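ATP-dependent DNA ligase (Mycobacterium tuberculosis, PDB 6NHX) joins DNA ends at the expense of ATP, as the ligase part of a Ku-partnered non-homologous end-joining repair enzyme. Local coordinates at residues G34-V39 / S172-G177; A108-Y113 / T122-R127; A244-D249 / P270-E275. The protein carries 1 engineered substitution. All blocks are in the same frame, centred on the assembly; numbering follows the deposited sequence.

Contact 1: residues G34-V39 / S172-G177; sequences GYRLLV and SRYQPG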
loop_
_atom_site.group_PDB
_atom_site.type_symbol
_atom_site.label_atom_id
_atom_site.label_comp_id
_atom_site.label_asym_id
_atom_site.label_seq_id
_atom_site.Cartn_x
_atom_site.Cartn_y
_atom_site.Cartn_z
ATOM N N GLY A 34 1.352 2.520 1.100
ATOM C CA GLY A 34 2.434 2.591 2.064
ATOM C C GLY A 34 2.371 1.391 2.983
ATOM O O GLY A 34 1.860 0.336 2.580
ATOM N N TYR A 35 2.862 1.532 4.209
ATOM C CA TYR A 35 2.770 0.482 5.212
ATOM C C TYR A 35 1.868 0.970 6.339
ATOM O O TYR A 35 2.041 2.086 6.843
ATOM C CB TYR A 35 4.140 0.118 5.788
ATOM C CG TYR A 35 5.080 -0.626 4.875
ATOM C CD1 TYR A 35 4.623 -1.552 3.945
ATOM C CD2 TYR A 35 6.438 -0.414 4.966
ATOM C CE1 TYR A 35 5.517 -2.229 3.120
ATOM C CE2 TYR A 35 7.328 -1.078 4.160
ATOM C CZ TYR A 35 6.871 -1.979 3.239
ATOM O OH TYR A 35 7.801 -2.620 2.452
ATOM N N ARG A 36 0.923 0.128 6.739
ATOM C CA ARG A 36 -0.001 0.470 7.812
ATOM C C ARG A 36 0.720 0.472 9.151
ATOM O O ARG A 36 1.456 -0.464 9.478
ATOM C CB ARG A 36 -1.115 -0.574 7.839
ATOM C CG ARG A 36 -2.233 -0.232 8.799
ATOM C CD ARG A 36 -3.134 0.843 8.229
ATOM N NE ARG A 36 -4.350 1.015 9.014
ATOM C CZ ARG A 36 -5.455 0.299 8.854
ATOM N NH1 ARG A 36 -5.512 -0.642 7.921
ATOM N NH2 ARG A 36 -6.509 0.531 9.619
ATOM N N LEU A 37 0.490 1.516 9.948
ATOM C CA LEU A 37 1.092 1.604 11.270
ATOM C C LEU A 37 0.065 2.053 12.294
ATOM O O LEU A 37 -0.730 2.959 12.034
ATOM C CB LEU A 37 2.246 2.605 11.311
ATOM C CG LEU A 37 3.536 2.198 10.602
ATOM C CD1 LEU A 37 4.594 3.264 10.806
ATOM C CD2 LEU A 37 4.036 0.831 11.070
ATOM N N LEU A 38 0.103 1.420 13.462
ATOM C CA LEU A 38 -0.516 1.959 14.666
ATOM C C LEU A 38 0.582 2.654 15.456
ATOM O O LEU A 38 1.677 2.104 15.625
ATOM C CB LEU A 38 -1.171 0.853 15.502
ATOM C CG LEU A 38 -2.330 0.121 14.804
ATOM C CD1 LEU A 38 -2.856 -0.984 15.698
ATOM C CD2 LEU A 38 -3.459 1.076 14.427
ATOM N N VAL A 39 0.295 3.862 15.927
ATOM C CA VAL A 39 1.302 4.728 16.534
ATOM C C VAL A 39 0.837 5.111 17.933
ATOM O O VAL A 39 -0.242 5.693 18.093
ATOM C CB VAL A 39 1.530 5.991 15.694
ATOM C CG1 VAL A 39 2.501 6.956 16.403
ATOM C CG2 VAL A 39 2.011 5.622 14.286
ATOM N N SER A 172 -19.629 4.389 12.078
ATOM C CA SER A 172 -18.999 3.103 12.354
ATOM C C SER A 172 -18.004 3.172 13.516
ATOM O O SER A 172 -17.254 4.142 13.675
ATOM C CB SER A 172 -18.329 2.515 11.102
ATOM O OG SER A 172 -17.334 3.356 10.551
ATOM N N ARG A 173 -17.991 2.104 14.306
ATOM C CA ARG A 173 -17.003 1.917 15.353
ATOM C C ARG A 173 -15.696 1.400 14.746
ATOM O O ARG A 173 -15.625 1.014 13.575
ATOM C CB ARG A 173 -17.548 0.988 16.441
ATOM C CG ARG A 173 -17.006 -0.443 16.431
ATOM C CD ARG A 173 -17.735 -1.355 17.428
ATOM N NE ARG A 173 -17.495 -0.991 18.828
ATOM C CZ ARG A 173 -16.338 -1.140 19.474
ATOM N NH1 ARG A 173 -15.278 -1.650 18.856
ATOM N NH2 ARG A 173 -16.243 -0.778 20.752
ATOM N N TYR A 174 -14.639 1.404 15.548
ATOM C CA TYR A 174 -13.351 0.856 15.136
ATOM C C TYR A 174 -13.253 -0.574 15.634
ATOM O O TYR A 174 -13.379 -0.821 16.835
ATOM C CB TYR A 174 -12.195 1.686 15.701
ATOM C CG TYR A 174 -10.889 1.382 15.007
ATOM C CD1 TYR A 174 -10.488 2.118 13.896
ATOM C CD2 TYR A 174 -10.085 0.315 15.423
ATOM C CE1 TYR A 174 -9.283 1.835 13.231
ATOM C CE2 TYR A 174 -8.896 0.011 14.753
ATOM C CZ TYR A 174 -8.505 0.781 13.666
ATOM O OH TYR A 174 -7.335 0.482 13.009
ATOM N N GLN A 175 -13.039 -1.519 14.710
ATOM C CA GLN A 175 -13.008 -2.947 15.019
ATOM C C GLN A 175 -11.606 -3.501 14.799
ATOM O O GLN A 175 -11.252 -3.898 13.679
ATOM C CB GLN A 175 -14.037 -3.689 14.158
ATOM C CG GLN A 175 -15.430 -3.135 14.348
ATOM C CD GLN A 175 -16.508 -4.019 13.770
ATOM O OE1 GLN A 175 -17.307 -3.575 12.945
ATOM N NE2 GLN A 175 -16.547 -5.272 14.207
ATOM N N PRO A 176 -10.760 -3.526 15.831
ATOM C CA PRO A 176 -9.373 -3.952 15.626
ATOM C C PRO A 176 -9.294 -5.378 15.100
ATOM O O PRO A 176 -10.012 -6.272 15.553
ATOM C CB PRO A 176 -8.754 -3.833 17.025
ATOM C CG PRO A 176 -9.615 -2.850 17.742
ATOM C CD PRO A 176 -10.999 -3.047 17.208
ATOM N N GLY A 177 -8.423 -5.568 14.112
ATOM C CA GLY A 177 -8.112 -6.896 13.626
ATOM C C GLY A 177 -9.179 -7.522 12.764
ATOM O O GLY A 177 -9.128 -8.728 12.521
#
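The guanidinium of Arg36 and the phenol ring of Tyr174 approach each other from opposite directions, their planes 81° apart, so the two flat groups are turned nearly square to each other rather than laid flat. The hydroxyl does the touching: Tyr174 OH lies 3.5 Å from Arg36 NH2, at an oblique position relative to the guanidinium. At the edge of the phenol ring, in its plane, is CG of Pro176 from the same loop. The same hydroxyl is also met by the strand, where the methyl CD2 of Leu38 packs against Tyr174 OH at 4.2 Å. Arg36 reaches across with CG opposite the main-chain N (chi1 -173°), then bends at chi2 (76°), which turns the head group to the tyrosine.

The stronger polar partners come from outside. Asp78 joins the two side chains, its OD1 in a salt bridge with Arg36 NE and its OD2 hydrogen-bonded to Tyr174 OH, while Met11 binds Arg36 NH2 through its O and Tyr174 OH through its N. Arg36 also touches the bound ATP, so this buried polar cluster probably helps to place a side chain of the nucleotide pocket. Within the adenylation domain, strand 35-42 runs between 45-50 and 74-82 in an antiparallel sheet, and the loop linking strands 164-169 and 179-180 of the second, mixed sheet carries Tyr174 up to it.

Contact 2: residues A108-Y113 / T122-R127; sequences AFDLLY and TRYQDR. With ATP (adenosine-5'-triphosphate), chain B.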
loop_
_atom_site.group_PDB
_atom_site.type_symbol
_atom_site.label_atom_id
_atom_site.label_comp_id
_atom_site.label_asym_id
_atom_site.label_seq_id
_atom_site.Cartn_x
_atom_site.Cartn_y
_atom_site.Cartn_z
ATOM N N ALA A 108 -1.863 10.201 9.253
ATOM C CA ALA A 108 -2.828 9.651 10.194
ATOM C C ALA A 108 -4.235 9.738 9.622
ATOM O O ALA A 108 -4.616 10.754 9.024
ATOM C CB ALA A 108 -2.780 10.443 11.502
ATOM N N PHE A 109 -5.013 8.679 9.841
ATOM C CA PHE A 109 -6.415 8.682 9.438
ATOM C C PHE A 109 -7.384 8.174 10.496
ATOM O O PHE A 109 -8.600 8.172 10.250
ATOM C CB PHE A 109 -6.659 8.005 8.073
ATOM C CG PHE A 109 -6.017 6.647 7.910
ATOM C CD1 PHE A 109 -6.399 5.564 8.708
ATOM C CD2 PHE A 109 -5.077 6.426 6.887
ATOM C CE1 PHE A 109 -5.821 4.296 8.532
ATOM C CE2 PHE A 109 -4.501 5.166 6.706
ATOM C CZ PHE A 109 -4.871 4.106 7.524
ATOM N N ASP A 110 -6.898 7.783 11.671
ATOM C CA ASP A 110 -7.815 7.483 12.760
ATOM C C ASP A 110 -7.148 7.826 14.084
ATOM O O ASP A 110 -5.921 7.933 14.189
ATOM C CB ASP A 110 -8.354 6.047 12.738
ATOM C CG ASP A 110 -9.839 5.989 13.045
ATOM O OD1 ASP A 110 -10.292 6.789 13.902
ATOM O OD2 ASP A 110 -10.553 5.161 12.427
ATOM N N LEU A 111 -7.995 8.002 15.096
ATOM C CA LEU A 111 -7.576 8.308 16.456
ATOM C C LEU A 111 -8.297 7.314 17.345
ATOM O O LEU A 111 -9.538 7.280 17.361
ATOM C CB LEU A 111 -7.985 9.736 16.820
ATOM C CG LEU A 111 -7.632 10.203 18.236
ATOM C CD1 LEU A 111 -6.117 10.273 18.434
ATOM C CD2 LEU A 111 -8.255 11.564 18.508
ATOM N N LEU A 112 -7.537 6.458 18.024
ATOM C CA LEU A 112 -8.124 5.372 18.799
ATOM C C LEU A 112 -8.089 5.605 20.298
ATOM O O LEU A 112 -8.796 4.906 21.036
ATOM C CB LEU A 112 -7.407 4.048 18.500
ATOM C CG LEU A 112 -7.253 3.699 17.017
ATOM C CD1 LEU A 112 -6.666 2.307 16.858
ATOM C CD2 LEU A 112 -8.584 3.834 16.268
ATOM N N TYR A 113 -7.290 6.554 20.765
ATOM C CA TYR A 113 -7.181 6.857 22.179
ATOM C C TYR A 113 -6.631 8.266 22.272
ATOM O O TYR A 113 -5.705 8.626 21.533
ATOM C CB TYR A 113 -6.230 5.866 22.853
ATOM C CG TYR A 113 -5.993 6.129 24.323
ATOM C CD1 TYR A 113 -5.022 7.034 24.744
ATOM C CD2 TYR A 113 -6.721 5.454 25.296
ATOM C CE1 TYR A 113 -4.804 7.267 26.065
ATOM C CE2 TYR A 113 -6.502 5.679 26.635
ATOM C CZ TYR A 113 -5.541 6.595 27.016
ATOM O OH TYR A 113 -5.284 6.851 28.335
ATOM N N THR A 122 -16.507 4.961 19.707
ATOM C CA THR A 122 -16.938 6.268 19.240
ATOM C C THR A 122 -17.088 6.221 17.719
ATOM O O THR A 122 -16.281 5.597 17.028
ATOM C CB THR A 122 -15.889 7.301 19.647
ATOM O OG1 THR A 122 -15.860 7.355 21.084
ATOM C CG2 THR A 122 -16.214 8.672 19.091
ATOM N N ARG A 123 -18.134 6.862 17.201
ATOM C CA ARG A 123 -18.410 6.802 15.766
ATOM C C ARG A 123 -17.299 7.492 14.980
ATOM O O ARG A 123 -16.725 8.497 15.426
ATOM C CB ARG A 123 -19.718 7.518 15.460
ATOM C CG ARG A 123 -20.955 6.834 16.009
ATOM C CD ARG A 123 -22.115 7.813 16.070
ATOM N NE ARG A 123 -23.232 7.292 16.851
ATOM C CZ ARG A 123 -23.396 7.492 18.155
ATOM N NH1 ARG A 123 -22.517 8.207 18.844
ATOM N NH2 ARG A 123 -24.443 6.977 18.773
ATOM N N TYR A 124 -17.025 6.953 13.778
ATOM C CA TYR A 124 -15.970 7.490 12.932
ATOM C C TYR A 124 -16.067 9.001 12.800
ATOM O O TYR A 124 -15.061 9.706 12.886
ATOM C CB TYR A 124 -16.053 6.828 11.550
ATOM C CG TYR A 124 -15.154 7.471 10.517
ATOM C CD1 TYR A 124 -13.852 7.014 10.311
ATOM C CD2 TYR A 124 -15.596 8.553 9.762
ATOM C CE1 TYR A 124 -13.019 7.611 9.385
ATOM C CE2 TYR A 124 -14.767 9.171 8.830
ATOM C CZ TYR A 124 -13.482 8.683 8.639
ATOM O OH TYR A 124 -12.665 9.304 7.715
ATOM N N GLN A 125 -17.277 9.515 12.565
ATOM C CA GLN A 125 -17.437 10.947 12.336
ATOM C C GLN A 125 -16.889 11.747 13.511
ATOM O O GLN A 125 -16.261 12.798 13.325
ATOM C CB GLN A 125 -18.920 11.249 12.128
ATOM C CG GLN A 125 -19.255 12.720 11.982
ATOM C CD GLN A 125 -20.565 12.928 11.256
ATOM O OE1 GLN A 125 -20.741 12.451 10.138
ATOM N NE2 GLN A 125 -21.499 13.629 11.893
ATOM N N ASP A 126 -17.082 11.236 14.725
ATOM C CA ASP A 126 -16.622 11.935 15.923
ATOM C C ASP A 126 -15.132 11.720 16.167
ATOM O O ASP A 126 -14.441 12.647 16.603
ATOM C CB ASP A 126 -17.437 11.480 17.133
ATOM C CG ASP A 126 -18.919 11.731 16.962
ATOM O OD1 ASP A 126 -19.271 12.818 16.470
ATOM O OD2 ASP A 126 -19.729 10.848 17.328
ATOM N N ARG A 127 -14.618 10.509 15.916
ATOM C CA ARG A 127 -13.175 10.303 16.008
ATOM C C ARG A 127 -12.435 11.241 15.056
ATOM O O ARG A 127 -11.382 11.794 15.406
ATOM C CB ARG A 127 -12.799 8.857 15.703
ATOM C CG ARG A 127 -13.517 7.803 16.546
ATOM C CD ARG A 127 -12.795 6.453 16.480
ATOM N NE ARG A 127 -12.622 5.954 15.102
ATOM C CZ ARG A 127 -13.497 5.218 14.424
ATOM N NH1 ARG A 127 -14.660 4.883 14.961
ATOM N NH2 ARG A 127 -13.207 4.823 13.194
HETATM P PG ATP B . -5.232 -5.525 2.609
HETATM O O1G ATP B . -6.589 -4.850 2.581
HETATM O O2G ATP B . -5.230 -6.948 3.135
HETATM O O3G ATP B . -4.168 -4.657 3.256
HETATM P PB ATP B . -3.754 -4.896 0.161
HETATM O O1B ATP B . -3.691 -5.524 -1.208
HETATM O O2B ATP B . -2.493 -4.609 0.946
HETATM O O3B ATP B . -4.799 -5.735 1.058
HETATM P PA ATP B . -5.256 -2.786 -1.144
HETATM O O1A ATP B . -6.279 -3.711 -1.730
HETATM O O2A ATP B . -4.141 -2.143 -1.927
HETATM O O3A ATP B . -4.592 -3.538 0.097
HETATM O "O5'" ATP B . -6.013 -1.700 -0.213
HETATM C "C5'" ATP B . -5.326 -0.542 0.253
HETATM C "C4'" ATP B . -4.512 -0.849 1.515
HETATM O "O4'" ATP B . -4.047 0.399 2.028
HETATM C "C3'" ATP B . -5.319 -1.497 2.620
HETATM O "O3'" ATP B . -4.429 -2.205 3.478
HETATM C "C2'" ATP B . -5.825 -0.288 3.354
HETATM O "O2'" ATP B . -6.200 -0.581 4.708
HETATM C "C1'" ATP B . -4.633 0.663 3.300
HETATM N N9 ATP B . -5.049 2.079 3.248
HETATM C C8 ATP B . -4.559 3.028 2.412
HETATM N N7 ATP B . -5.136 4.237 2.656
HETATM C C5 ATP B . -5.991 4.047 3.680
HETATM C C6 ATP B . -6.925 4.891 4.410
HETATM N N6 ATP B . -7.074 6.179 4.081
HETATM N N1 ATP B . -7.638 4.327 5.396
HETATM C C2 ATP B . -7.518 3.037 5.732
HETATM N N3 ATP B . -6.691 2.195 5.094
HETATM C C4 ATP B . -5.936 2.643 4.066
#
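Asp110 and Arg127 form a side-on, two-pronged salt bridge between strand 105-114 and the first turn of helix 124-136. Arg127 NE gives Asp110 OD1 an almost straight bond (2.8 Å, 173°), and Arg127 NH2 binds Asp110 OD2, also at 2.8 Å, by the syn lone pair. Carboxylate and guanidinium are nearly coplanar, 26° apart. OD1 has a second donor, Leu111 N, on its anti lone pair at 2.9 Å. Arg127 NH1 donates to Thr122 O (2.7 Å) and is also bonded to Ser172 O, and Tyr124 CA lies over one face of the guanidinium, 3.5 Å above the plane.

Away from this grip the contact thins. The Tyr124 ring approaches Asp110 OD2 only through CD1, at 4.3 Å, and sends its hydroxyl to Glu29, while Arg123, the N-cap residue, lies exposed on the solvent side of the turn. On the strand, a classic beta bulge sets both Phe109 and Asp110 opposite Asp78. Phe109 turns into the nucleotide pocket, where ATP N1 sits 3.3 Å above its ring, over the centre.

Buried Leu111 O lies against the aliphatic part of Arg127, nearest to CD, and has no polar partner in the model. With both oxygens of Asp110 paired to one arginine, the carboxylate is probably kept ionised, and the bidentate grip fixes its rotation right beside the residue that covers the adenine.

Contact 3: residues A244-D249 / P270-E275; sequences APLHTD and PALVAE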
loop_
_atom_site.group_PDB
_atom_site.type_symbol
_atom_site.label_atom_id
_atom_site.label_comp_id
_atom_site.label_asym_id
_atom_site.label_seq_id
_atom_site.Cartn_x
_atom_site.Cartn_y
_atom_site.Cartn_z
ATOM N N ALA A 244 18.544 -11.799 -6.818
ATOM C CA ALA A 244 19.826 -12.489 -6.923
ATOM C C ALA A 244 19.831 -13.930 -6.404
ATOM O O ALA A 244 20.417 -14.795 -7.074
ATOM C CB ALA A 244 20.933 -11.656 -6.253
ATOM N N PRO A 245 19.224 -14.257 -5.254
ATOM C CA PRO A 245 19.247 -15.657 -4.802
ATOM C C PRO A 245 18.469 -16.599 -5.707
ATOM O O PRO A 245 18.612 -17.819 -5.556
ATOM C CB PRO A 245 18.601 -15.588 -3.408
ATOM C CG PRO A 245 18.700 -14.150 -2.986
ATOM C CD PRO A 245 18.622 -13.359 -4.252
ATOM N N LEU A 246 17.672 -16.072 -6.635
ATOM C CA LEU A 246 16.787 -16.872 -7.467
ATOM C C LEU A 246 17.316 -17.065 -8.879
ATOM O O LEU A 246 16.635 -17.684 -9.702
ATOM C CB LEU A 246 15.412 -16.218 -7.524
ATOM C CG LEU A 246 14.808 -15.865 -6.162
ATOM C CD1 LEU A 246 13.473 -15.164 -6.361
ATOM C CD2 LEU A 246 14.645 -17.102 -5.288
ATOM N N HIS A 247 18.507 -16.560 -9.187
ATOM C CA HIS A 247 19.010 -16.646 -10.551
ATOM C C HIS A 247 19.139 -18.098 -10.987
ATOM O O HIS A 247 19.494 -18.977 -10.198
ATOM C CB HIS A 247 20.353 -15.925 -10.686
ATOM C CG HIS A 247 20.236 -14.431 -10.676
ATOM N ND1 HIS A 247 21.313 -13.594 -10.880
ATOM C CD2 HIS A 247 19.166 -13.624 -10.476
ATOM C CE1 HIS A 247 20.910 -12.338 -10.810
ATOM N NE2 HIS A 247 19.611 -12.328 -10.565
ATOM N N THR A 248 18.813 -18.351 -12.251
ATOM C CA THR A 248 18.865 -19.696 -12.797
ATOM C C THR A 248 19.008 -19.588 -14.302
ATOM O O THR A 248 18.640 -18.573 -14.900
ATOM C CB THR A 248 17.610 -20.495 -12.441
ATOM O OG1 THR A 248 17.687 -21.790 -13.047
ATOM C CG2 THR A 248 16.363 -19.782 -12.942
ATOM N N ASP A 249 19.576 -20.636 -14.898
ATOM C CA ASP A 249 19.666 -20.755 -16.347
ATOM C C ASP A 249 18.396 -21.309 -16.972
ATOM O O ASP A 249 18.277 -21.299 -18.203
ATOM C CB ASP A 249 20.827 -21.676 -16.733
ATOM C CG ASP A 249 22.178 -21.091 -16.387
ATOM O OD1 ASP A 249 23.119 -21.879 -16.155
ATOM O OD2 ASP A 249 22.302 -19.849 -16.350
ATOM N N PRO A 270 10.609 -19.106 -10.117
ATOM C CA PRO A 270 9.324 -18.381 -10.056
ATOM C C PRO A 270 8.765 -18.318 -8.645
ATOM O O PRO A 270 7.692 -18.855 -8.341
ATOM C CB PRO A 270 8.443 -19.207 -11.010
ATOM C CG PRO A 270 8.990 -20.597 -10.914
ATOM C CD PRO A 270 10.484 -20.434 -10.739
ATOM N N ALA A 271 9.497 -17.626 -7.772
ATOM C CA ALA A 271 9.199 -17.590 -6.351
ATOM C C ALA A 271 8.570 -16.288 -5.874
ATOM O O ALA A 271 7.899 -16.298 -4.835
ATOM C CB ALA A 271 10.476 -17.848 -5.537
ATOM N N LEU A 272 8.754 -15.183 -6.595
ATOM C CA LEU A 272 8.346 -13.859 -6.129
ATOM C C LEU A 272 7.058 -13.398 -6.797
ATOM O O LEU A 272 6.956 -13.389 -8.030
ATOM C CB LEU A 272 9.433 -12.832 -6.432
ATOM C CG LEU A 272 10.758 -12.903 -5.685
ATOM C CD1 LEU A 272 11.549 -11.648 -5.993
ATOM C CD2 LEU A 272 10.536 -13.055 -4.191
ATOM N N VAL A 273 6.101 -12.987 -5.987
ATOM C CA VAL A 273 4.857 -12.385 -6.447
ATOM C C VAL A 273 5.016 -10.871 -6.456
ATOM O O VAL A 273 5.628 -10.279 -5.554
ATOM C CB VAL A 273 3.685 -12.821 -5.544
ATOM C CG1 VAL A 273 2.374 -12.194 -5.987
ATOM C CG2 VAL A 273 3.584 -14.332 -5.508
ATOM N N ALA A 274 4.472 -10.236 -7.477
ATOM C CA ALA A 274 4.372 -8.792 -7.563
ATOM C C ALA A 274 2.950 -8.424 -7.949
ATOM O O ALA A 274 2.172 -9.258 -8.412
ATOM C CB ALA A 274 5.323 -8.242 -8.620
ATOM N N GLU A 275 2.604 -7.160 -7.753
ATOM C CA GLU A 275 1.325 -6.633 -8.192
ATOM C C GLU A 275 1.570 -5.598 -9.270
ATOM O O GLU A 275 2.456 -4.745 -9.128
ATOM C CB GLU A 275 0.569 -5.992 -7.032
ATOM C CG GLU A 275 -0.614 -6.802 -6.569
ATOM C CD GLU A 275 -1.299 -6.177 -5.380
ATOM O OE1 GLU A 275 -2.404 -6.635 -5.024
ATOM O OE2 GLU A 275 -0.732 -5.229 -4.801
#
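Three residues beyond Leu272, which meets Leu246 across this contact, the carboxylate oxygen OE2 of Glu275 is gripped by two arginines, in salt bridges with NH1 of Arg293 and NH1 of Arg296. That buried carboxylate lies at one end of segment 270-275; the meeting with 244-249 lies at the other end, near the surface, and is wholly apolar. Leu246 alone carries the contact on its side. Its CD1 methyl presses on the branch point of Leu272, 3.6 Å from CG and 4.0 Å from CD1, while the same methyl lies 4.1 Å from Ala271 CB. With CG anti to its carbonyl carbon (chi1 -51°) and chi2 extended at 177°, Leu246 pushes CD1 forward, and the two leucine side chains slant across each other.

Both segments belong to the C-terminal domain, of the OB-fold class. Here the short 3-10 turn that follows helix 235-243 leads into the short, weakly bonded strand 247-248, which pairs antiparallel with 266-268; Leu246 itself is backbone-bonded to Lys269 and touches Val268. Leu272 is tied by its backbone to Ile196 of strand 190-201, the long strand that also pairs with 273-278.

Overall arrangement
Near the N terminus, strand 35-42 opens contact 1, which closes only when the loop 172-177 returns to it, so most of the adenylation domain lies within that long span. Contact 2 opens and closes inside it, as a short local turn from strand 105-114 to helix 124-136. The two touch: Ser172 O probably accepts from Tyr124 N, binding the loop to the start of the helix. Contact 3 follows in series, joining 244-249 to 270-275 in the C-terminal OB domain. Its centre lies about 32 Å from that of contact 1 and 41 Å from that of contact 2, across the centre of the chain.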